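Local coordinates for protein D-alanyl-D-alanine carboxypeptidase (Streptococcus pneumoniae R6, PDB 1XP4) that probably removes the C-terminal D-alanine from peptidoglycan precursor peptides, as a serine-type D-Ala-D-Ala carboxypeptidase of the S11 family acting in cell-wall biosynthesis, at residues A33-I39 against E165-Y171; S205-M209 against Y261-T267; A338-A342 against A373-E378. One frame throughout, in Å; residues are numbered along the deposited sequence.

Interactions 1 and 2 belong to the penicillin-binding catalytic part of the chain; their centres lie 19 Å apart and their nearest atoms about 8 Å, without touching. Each comes close to the predicted active site: in interaction 1 the side chain of I39 is about 8 Å from that of S41, the predicted acyl-ester serine, while in interaction 2 that of T206 is about 5 Å from those of S104 and K224, predicted catalytic and substrate-binding residues, and about 4 Å from a bound sulfate. Interaction 3 joins loops of the C-terminal domain, its centre 49 Å and 51 Å from those of interactions 1 and 2, far from the predicted catalytic residues.

Interaction 1 (A33-I39 against E165-Y171); sequences ATQPVEI and ENKLSAY
V37 and L168 form the hydrogen-bonded pair of a short antiparallel pairing: V37 N donates to L168 O at 3.1 Å and L168 N returns to V37 O at 2.9 Å. Farther on, Y171 N reaches A33 O at 2.9 Å, and one water accepts from A170 N and donates to Q35 O. The Y171-A33 bond and the water tie A33 and Q35 to the start of helix 170-183, where S169 is the N-cap and its OG accepts from D172 N.

Apolar contact is made chiefly by I39 and L168, whose chains cross with CD1 meeting CD1; CG1 of I39 stands between its backbone N and carbonyl carbon (chi1 56°), which sends CD1 to that methyl. V173 of the helix touches both residues. Separately, A33 CB lies 4.2 Å from A170 CB.

E38 and K167 run side by side in the same direction, yet E38 OE2 stays 4.2 Å from K167 NZ, beyond a salt bridge. Among their polar neighbours, the E165 side chain crosses that of E38 at about a right angle, E165 OE1 lying against E38 CG, while E165 OE2 bonds N148 ND2; the amide of N166 is held by V142, N143 and T43.

The contact is thus a small two-stranded pairing leading into a helix of the catalytic domain. Backbone bonds carry it, and the attraction between E38 and K167 is probably only supplementary.

Interaction 2 (S205-M209 against Y261-T267); sequences STNYM and YARFTAT
The backbones of 205-209 and 261-267 stay apart, M209 and F264 being the closest pair at 6.8 Å between CA atoms, so side chains fill the interval. The first segment is irregular but internally braced: S205 OG accepts from N207 N in an ST turn, and N207 OD1 accepts from M209 N at 3.0 Å in an Asx turn. The second enters helix 262-277 with Y261 at its N-cap.

F264 is the centre of the packing. Y208 N lies over one ring face, 3.6 Å from F264 CZ, while CG of R263 covers the opposite face. Y208 CB comes within 3.7 Å of F264 CE2, which in turn lies at the edge of the Y208 ring. M209, a selenomethionine, brings CG to 3.6 Å from F264 CB; its bend at chi3 (93°) carries CE on to T267 CG2. Its SE is 4.9 Å from the F264 centroid, an oblique Met-aromatic contact. The Y208 and Y261 rings meet obliquely, with planes 58° apart.

F235 meets F264 edge-to-face, and T206 OG1 bonds T225 OG1. Helix 262-277 thus packs aromatically against a loop beside the predicted active site, T206 lying near S104 and K224, in the penicillin-recognising fold shared with beta-lactamases.

Interaction 3 (A338-A342 against A373-E378); sequences APLEA and ADKKIE
E341 and K376 lie side by side and point the same way. The extended lysine runs along the bent glutamate, CD of K376 coming to 3.5 Å from E341 OE1, but K376 NZ stays 4.1 Å from that oxygen, so this is a loose attraction of opposite charges and not a salt bridge. CG of K376, anti to the backbone N (chi1 173°), lies against L340 O before the chain reaches E341.

L340 turns another way, its CD2 reaching A373 CB at 3.9 Å, while V346 of strand 345-350 touches both residues. Nearer the chain end, E378 crosses P339 obliquely: E378 OE1 is 3.3 Å from P339 CD, and P339 N, lacking a hydrogen, offers it no bond. There the CB atoms of A338 and E378 also meet, at 3.8 Å. The peptide bond before P339 is cis.

One backbone bond links the segments, from I377 N to L340 O at 3.0 Å. Toward the other end, A342 CB packs near K375 N. With segment directions 134° apart, the pair forms a surface junction between the loop leading into strand 345-350 and the C-terminal tail following strand 368-373, within the PBP5-type C-terminal domain.

Interaction 1 (A33-I39 against E165-Y171)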
loop_
_atom_site.group_PDB
_atom_site.type_symbol
_atom_site.label_atom_id
_atom_site.label_comp_id
_atom_site.label_asym_id
_atom_site.label_seq_id
_atom_site.Cartn_x
_atom_site.Cartn_y
_atom_site.Cartn_z
ATOM N N ALA A 33 4.505 16.281 0.248
ATOM C CA ALA A 33 4.289 14.900 0.671
ATOM C C ALA A 33 4.852 14.521 2.031
ATOM O O ALA A 33 4.696 13.377 2.450
ATOM C CB ALA A 33 4.842 13.938 -0.391
ATOM N N THR A 34 5.487 15.459 2.728
ATOM C CA THR A 34 6.067 15.152 4.036
ATOM C C THR A 34 5.355 15.747 5.253
ATOM O O THR A 34 5.581 15.310 6.379
ATOM C CB THR A 34 7.530 15.584 4.095
ATOM O OG1 THR A 34 7.651 16.915 3.589
ATOM C CG2 THR A 34 8.390 14.657 3.275
ATOM N N GLN A 35 4.499 16.735 5.044
ATOM C CA GLN A 35 3.795 17.335 6.170
ATOM C C GLN A 35 2.665 16.433 6.661
ATOM O O GLN A 35 1.725 16.155 5.923
ATOM C CB GLN A 35 3.212 18.688 5.767
ATOM C CG GLN A 35 2.551 19.438 6.905
ATOM C CD GLN A 35 1.517 20.434 6.410
ATOM O OE1 GLN A 35 0.830 21.082 7.205
ATOM N NE2 GLN A 35 1.397 20.557 5.089
ATOM N N PRO A 36 2.743 15.953 7.912
ATOM C CA PRO A 36 1.656 15.093 8.390
ATOM C C PRO A 36 0.336 15.857 8.338
ATOM O O PRO A 36 0.285 17.034 8.671
ATOM C CB PRO A 36 2.077 14.769 9.820
ATOM C CG PRO A 36 3.583 14.778 9.737
ATOM C CD PRO A 36 3.842 16.010 8.894
ATOM N N VAL A 37 -0.727 15.191 7.904
ATOM C CA VAL A 37 -2.039 15.823 7.816
ATOM C C VAL A 37 -3.107 14.762 8.047
ATOM O O VAL A 37 -2.813 13.565 8.015
ATOM C CB VAL A 37 -2.274 16.463 6.420
ATOM C CG1 VAL A 37 -1.282 17.592 6.181
ATOM C CG2 VAL A 37 -2.138 15.403 5.328
ATOM N N GLU A 38 -4.338 15.206 8.289
ATOM C CA GLU A 38 -5.463 14.303 8.511
ATOM C C GLU A 38 -5.638 13.388 7.291
ATOM O O GLU A 38 -5.537 13.845 6.148
ATOM C CB GLU A 38 -6.750 15.105 8.726
ATOM C CG GLU A 38 -6.834 15.921 10.012
ATOM C CD GLU A 38 -5.883 17.108 10.061
ATOM O OE1 GLU A 38 -5.616 17.713 9.006
ATOM O OE2 GLU A 38 -5.415 17.454 11.167
ATOM N N ILE A 39 -5.916 12.108 7.525
ATOM C CA ILE A 39 -6.083 11.162 6.419
ATOM C C ILE A 39 -7.414 10.422 6.464
ATOM O O ILE A 39 -7.673 9.534 5.651
ATOM C CB ILE A 39 -4.950 10.124 6.407
ATOM C CG1 ILE A 39 -4.892 9.413 7.761
ATOM C CG2 ILE A 39 -3.621 10.812 6.094
ATOM C CD1 ILE A 39 -3.920 8.264 7.809
ATOM N N GLU A 165 -7.487 14.072 15.328
ATOM C CA GLU A 165 -7.667 13.209 14.168
ATOM C C GLU A 165 -6.332 12.539 13.870
ATOM O O GLU A 165 -5.280 13.097 14.172
ATOM C CB GLU A 165 -8.127 14.023 12.955
ATOM C CG GLU A 165 -9.578 14.427 13.006
ATOM C CD GLU A 165 -10.146 14.712 11.631
ATOM O OE1 GLU A 165 -9.819 13.946 10.694
ATOM O OE2 GLU A 165 -10.930 15.683 11.493
ATOM N N ASN A 166 -6.360 11.341 13.296
ATOM C CA ASN A 166 -5.101 10.672 12.979
ATOM C C ASN A 166 -4.388 11.511 11.933
ATOM O O ASN A 166 -5.043 12.148 11.104
ATOM C CB ASN A 166 -5.333 9.267 12.415
ATOM C CG ASN A 166 -6.048 8.356 13.383
ATOM O OD1 ASN A 166 -5.983 8.543 14.598
ATOM N ND2 ASN A 166 -6.723 7.350 12.848
ATOM N N LYS A 167 -3.058 11.512 11.965
ATOM C CA LYS A 167 -2.287 12.281 10.992
ATOM C C LYS A 167 -1.099 11.513 10.412
ATOM O O LYS A 167 -0.305 10.927 11.150
ATOM C CB LYS A 167 -1.782 13.574 11.629
ATOM C CG LYS A 167 -2.869 14.437 12.219
ATOM C CD LYS A 167 -2.880 15.818 11.583
ATOM C CE LYS A 167 -1.610 16.596 11.888
ATOM N NZ LYS A 167 -1.708 17.407 13.127
ATOM N N LEU A 168 -0.989 11.521 9.088
ATOM C CA LEU A 168 0.110 10.871 8.382
ATOM C C LEU A 168 0.418 11.690 7.145
ATOM O O LEU A 168 -0.470 12.340 6.591
ATOM C CB LEU A 168 -0.257 9.452 7.945
ATOM C CG LEU A 168 0.037 8.305 8.914
ATOM C CD1 LEU A 168 -1.159 8.031 9.801
ATOM C CD2 LEU A 168 0.368 7.062 8.114
ATOM N N SER A 169 1.672 11.674 6.707
ATOM C CA SER A 169 2.032 12.416 5.507
ATOM C C SER A 169 1.721 11.521 4.304
ATOM O O SER A 169 1.565 10.308 4.462
ATOM C CB SER A 169 3.519 12.792 5.531
ATOM O OG SER A 169 4.354 11.665 5.333
ATOM N N ALA A 170 1.607 12.105 3.113
ATOM C CA ALA A 170 1.317 11.305 1.928
ATOM C C ALA A 170 2.449 10.289 1.775
ATOM O O ALA A 170 2.226 9.138 1.384
ATOM C CB ALA A 170 1.216 12.194 0.694
ATOM N N TYR A 171 3.662 10.729 2.099
ATOM C CA TYR A 171 4.856 9.882 2.046
ATOM C C TYR A 171 4.618 8.687 2.969
ATOM O O TYR A 171 4.777 7.529 2.567
ATOM C CB TYR A 171 6.066 10.673 2.545
ATOM C CG TYR A 171 7.384 9.934 2.534
ATOM C CD1 TYR A 171 8.188 9.922 1.394
ATOM C CD2 TYR A 171 7.858 9.290 3.682
ATOM C CE1 TYR A 171 9.435 9.294 1.396
ATOM C CE2 TYR A 171 9.100 8.662 3.692
ATOM C CZ TYR A 171 9.883 8.671 2.546
ATOM O OH TYR A 171 11.124 8.073 2.546
HETATM O O HOH W 1 1.833 15.096 3.497
#

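Interaction 2 (S205-M209 against Y261-T267)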
loop_
_atom_site.group_PDB
_atom_site.type_symbol
_atom_site.label_atom_id
_atom_site.label_comp_id
_atom_site.label_asym_id
_atom_site.label_seq_id
_atom_site.Cartn_x
_atom_site.Cartn_y
_atom_site.Cartn_z
ATOM N N SER A 205 -18.886 -0.223 -2.826
ATOM C CA SER A 205 -17.560 0.345 -2.657
ATOM C C SER A 205 -17.626 1.862 -2.773
ATOM O O SER A 205 -18.520 2.405 -3.415
ATOM C CB SER A 205 -16.615 -0.213 -3.720
ATOM O OG SER A 205 -15.309 0.322 -3.582
ATOM N N THR A 206 -16.678 2.541 -2.139
ATOM C CA THR A 206 -16.617 3.995 -2.176
ATOM C C THR A 206 -15.607 4.383 -3.241
ATOM O O THR A 206 -15.412 5.566 -3.533
ATOM C CB THR A 206 -16.132 4.578 -0.838
ATOM O OG1 THR A 206 -14.855 4.012 -0.516
ATOM C CG2 THR A 206 -17.117 4.279 0.271
ATOM N N ASN A 207 -14.957 3.372 -3.809
ATOM C CA ASN A 207 -13.955 3.584 -4.841
ATOM C C ASN A 207 -14.658 3.612 -6.188
ATOM O O ASN A 207 -15.035 2.571 -6.722
ATOM C CB ASN A 207 -12.934 2.449 -4.812
ATOM C CG ASN A 207 -11.746 2.711 -5.714
ATOM O OD1 ASN A 207 -11.858 3.412 -6.719
ATOM N ND2 ASN A 207 -10.602 2.136 -5.367
ATOM N N TYR A 208 -14.826 4.804 -6.742
ATOM C CA TYR A 208 -15.498 4.951 -8.022
ATOM C C TYR A 208 -14.652 4.808 -9.281
ATOM O O TYR A 208 -15.077 5.193 -10.365
ATOM C CB TYR A 208 -16.253 6.272 -8.033
ATOM C CG TYR A 208 -17.425 6.213 -7.097
ATOM C CD1 TYR A 208 -18.371 5.202 -7.221
ATOM C CD2 TYR A 208 -17.598 7.151 -6.088
ATOM C CE1 TYR A 208 -19.457 5.124 -6.373
ATOM C CE2 TYR A 208 -18.688 7.081 -5.230
ATOM C CZ TYR A 208 -19.614 6.062 -5.386
ATOM O OH TYR A 208 -20.722 5.986 -4.576
HETATM N N MSE A 209 -13.459 4.243 -9.143
HETATM C CA MSE A 209 -12.600 4.030 -10.299
HETATM C C MSE A 209 -12.579 2.543 -10.648
HETATM O O MSE A 209 -11.832 2.104 -11.525
HETATM C CB MSE A 209 -11.185 4.531 -10.016
HETATM C CG MSE A 209 -11.091 6.039 -9.960
HETATM SE SE MSE A 209 -9.347 6.658 -9.466
HETATM C CE MSE A 209 -8.615 6.891 -11.228
ATOM N N TYR A 261 -16.518 13.569 -7.756
ATOM C CA TYR A 261 -15.446 12.601 -7.934
ATOM C C TYR A 261 -14.099 13.267 -8.199
ATOM O O TYR A 261 -13.212 12.665 -8.806
ATOM C CB TYR A 261 -15.776 11.670 -9.098
ATOM C CG TYR A 261 -17.205 11.173 -9.123
ATOM C CD1 TYR A 261 -17.801 10.627 -7.986
ATOM C CD2 TYR A 261 -17.956 11.227 -10.297
ATOM C CE1 TYR A 261 -19.115 10.146 -8.021
ATOM C CE2 TYR A 261 -19.262 10.750 -10.344
ATOM C CZ TYR A 261 -19.835 10.213 -9.206
ATOM O OH TYR A 261 -21.130 9.751 -9.260
ATOM N N ALA A 262 -13.947 14.507 -7.748
ATOM C CA ALA A 262 -12.706 15.248 -7.935
ATOM C C ALA A 262 -11.446 14.460 -7.506
ATOM O O ALA A 262 -10.418 14.492 -8.194
ATOM C CB ALA A 262 -12.787 16.571 -7.177
ATOM N N ARG A 263 -11.530 13.759 -6.377
ATOM C CA ARG A 263 -10.410 12.970 -5.864
ATOM C C ARG A 263 -9.956 11.906 -6.863
ATOM O O ARG A 263 -8.763 11.595 -6.963
ATOM C CB ARG A 263 -10.803 12.284 -4.553
ATOM C CG ARG A 263 -11.741 11.096 -4.727
ATOM C CD ARG A 263 -12.158 10.549 -3.374
ATOM N NE ARG A 263 -12.962 11.519 -2.636
ATOM C CZ ARG A 263 -13.345 11.376 -1.371
ATOM N NH1 ARG A 263 -12.996 10.297 -0.682
ATOM N NH2 ARG A 263 -14.086 12.314 -0.798
ATOM N N PHE A 264 -10.912 11.334 -7.590
ATOM C CA PHE A 264 -10.586 10.315 -8.577
ATOM C C PHE A 264 -10.131 10.987 -9.861
ATOM O O PHE A 264 -9.197 10.527 -10.516
ATOM C CB PHE A 264 -11.799 9.422 -8.827
ATOM C CG PHE A 264 -12.320 8.780 -7.584
ATOM C CD1 PHE A 264 -11.478 8.012 -6.783
ATOM C CD2 PHE A 264 -13.637 8.980 -7.181
ATOM C CE1 PHE A 264 -11.940 7.455 -5.595
ATOM C CE2 PHE A 264 -14.111 8.427 -5.992
ATOM C CZ PHE A 264 -13.261 7.665 -5.197
ATOM N N THR A 265 -10.795 12.085 -10.206
ATOM C CA THR A 265 -10.449 12.848 -11.399
ATOM C C THR A 265 -8.996 13.280 -11.249
ATOM O O THR A 265 -8.201 13.188 -12.187
ATOM C CB THR A 265 -11.317 14.115 -11.532
ATOM O OG1 THR A 265 -12.704 13.759 -11.501
ATOM C CG2 THR A 265 -11.013 14.826 -12.839
ATOM N N ALA A 266 -8.668 13.751 -10.048
ATOM C CA ALA A 266 -7.326 14.199 -9.720
ATOM C C ALA A 266 -6.346 13.042 -9.824
ATOM O O ALA A 266 -5.224 13.216 -10.289
ATOM C CB ALA A 266 -7.307 14.777 -8.316
ATOM N N THR A 267 -6.777 11.863 -9.379
ATOM C CA THR A 267 -5.939 10.666 -9.440
ATOM C C THR A 267 -5.761 10.274 -10.898
ATOM O O THR A 267 -4.650 9.996 -11.349
ATOM C CB THR A 267 -6.569 9.459 -8.699
ATOM O OG1 THR A 267 -6.684 9.748 -7.301
ATOM C CG2 THR A 267 -5.696 8.216 -8.884
#

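Interaction 3 (A338-A342 against A373-E378)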
loop_
_atom_site.group_PDB
_atom_site.type_symbol
_atom_site.label_atom_id
_atom_site.label_comp_id
_atom_site.label_asym_id
_atom_site.label_seq_id
_atom_site.Cartn_x
_atom_site.Cartn_y
_atom_site.Cartn_z
ATOM N N ALA A 338 31.232 -24.922 -3.181
ATOM C CA ALA A 338 30.459 -25.804 -4.046
ATOM C C ALA A 338 30.099 -27.028 -3.211
ATOM O O ALA A 338 30.667 -27.232 -2.139
ATOM C CB ALA A 338 31.269 -26.221 -5.262
ATOM N N PRO A 339 29.154 -27.857 -3.686
ATOM C CA PRO A 339 28.450 -27.703 -4.960
ATOM C C PRO A 339 27.391 -26.597 -4.968
ATOM O O PRO A 339 26.766 -26.289 -3.947
ATOM C CB PRO A 339 27.844 -29.083 -5.183
ATOM C CG PRO A 339 27.486 -29.493 -3.817
ATOM C CD PRO A 339 28.728 -29.109 -3.025
ATOM N N LEU A 340 27.216 -25.999 -6.141
ATOM C CA LEU A 340 26.241 -24.940 -6.334
ATOM C C LEU A 340 25.172 -25.440 -7.301
ATOM O O LEU A 340 25.463 -25.734 -8.459
ATOM C CB LEU A 340 26.920 -23.689 -6.903
ATOM C CG LEU A 340 26.057 -22.434 -7.061
ATOM C CD1 LEU A 340 25.620 -21.919 -5.692
ATOM C CD2 LEU A 340 26.849 -21.370 -7.799
ATOM N N GLU A 341 23.939 -25.544 -6.813
ATOM C CA GLU A 341 22.822 -26.010 -7.628
ATOM C C GLU A 341 22.366 -24.926 -8.589
ATOM O O GLU A 341 22.420 -23.743 -8.266
ATOM C CB GLU A 341 21.631 -26.415 -6.752
ATOM C CG GLU A 341 21.889 -27.554 -5.770
ATOM C CD GLU A 341 22.552 -28.769 -6.414
ATOM O OE1 GLU A 341 22.233 -29.089 -7.581
ATOM O OE2 GLU A 341 23.387 -29.414 -5.743
ATOM N N ALA A 342 21.912 -25.334 -9.768
ATOM C CA ALA A 342 21.439 -24.384 -10.766
ATOM C C ALA A 342 20.154 -23.730 -10.268
ATOM O O ALA A 342 19.196 -24.417 -9.917
ATOM C CB ALA A 342 21.185 -25.097 -12.083
ATOM N N ALA A 373 22.199 -18.773 -10.669
ATOM C CA ALA A 373 23.225 -19.617 -11.281
ATOM C C ALA A 373 22.521 -20.501 -12.307
ATOM O O ALA A 373 21.536 -21.162 -11.973
ATOM C CB ALA A 373 23.875 -20.484 -10.222
ATOM N N ASP A 374 23.009 -20.537 -13.545
ATOM C CA ASP A 374 22.330 -21.361 -14.540
ATOM C C ASP A 374 23.095 -22.627 -14.915
ATOM O O ASP A 374 23.139 -23.023 -16.076
ATOM C CB ASP A 374 22.003 -20.515 -15.783
ATOM C CG ASP A 374 23.130 -20.467 -16.782
ATOM O OD1 ASP A 374 24.306 -20.463 -16.362
ATOM O OD2 ASP A 374 22.828 -20.422 -17.992
ATOM N N LYS A 375 23.661 -23.279 -13.904
ATOM C CA LYS A 375 24.448 -24.493 -14.084
ATOM C C LYS A 375 24.866 -24.941 -12.688
ATOM O O LYS A 375 24.881 -24.138 -11.758
ATOM C CB LYS A 375 25.682 -24.163 -14.934
ATOM C CG LYS A 375 26.681 -25.280 -15.196
ATOM C CD LYS A 375 27.795 -24.726 -16.084
ATOM C CE LYS A 375 28.876 -25.733 -16.415
ATOM N NZ LYS A 375 29.676 -25.278 -17.589
ATOM N N LYS A 376 25.188 -26.219 -12.533
ATOM C CA LYS A 376 25.619 -26.737 -11.241
ATOM C C LYS A 376 27.141 -26.856 -11.263
ATOM O O LYS A 376 27.726 -27.045 -12.328
ATOM C CB LYS A 376 24.976 -28.106 -10.994
ATOM C CG LYS A 376 25.473 -28.846 -9.756
ATOM C CD LYS A 376 24.818 -30.217 -9.665
ATOM C CE LYS A 376 25.341 -31.042 -8.496
ATOM N NZ LYS A 376 24.640 -32.361 -8.402
ATOM N N ILE A 377 27.782 -26.741 -10.102
ATOM C CA ILE A 377 29.240 -26.847 -10.033
ATOM C C ILE A 377 29.702 -27.984 -9.114
ATOM O O ILE A 377 29.058 -28.287 -8.109
ATOM C CB ILE A 377 29.864 -25.526 -9.560
ATOM C CG1 ILE A 377 29.279 -24.359 -10.360
ATOM C CG2 ILE A 377 31.369 -25.568 -9.756
ATOM C CD1 ILE A 377 29.588 -24.400 -11.843
ATOM N N GLU A 378 30.837 -28.590 -9.467
ATOM C CA GLU A 378 31.423 -29.725 -8.746
ATOM C C GLU A 378 30.424 -30.883 -8.697
ATOM O O GLU A 378 30.047 -31.317 -7.580
ATOM C CB GLU A 378 31.840 -29.359 -7.315
ATOM C CG GLU A 378 32.542 -30.528 -6.601
ATOM C CD GLU A 378 32.553 -30.400 -5.086
ATOM O OE1 GLU A 378 31.486 -30.125 -4.497
ATOM O OE2 GLU A 378 33.628 -30.593 -4.481
#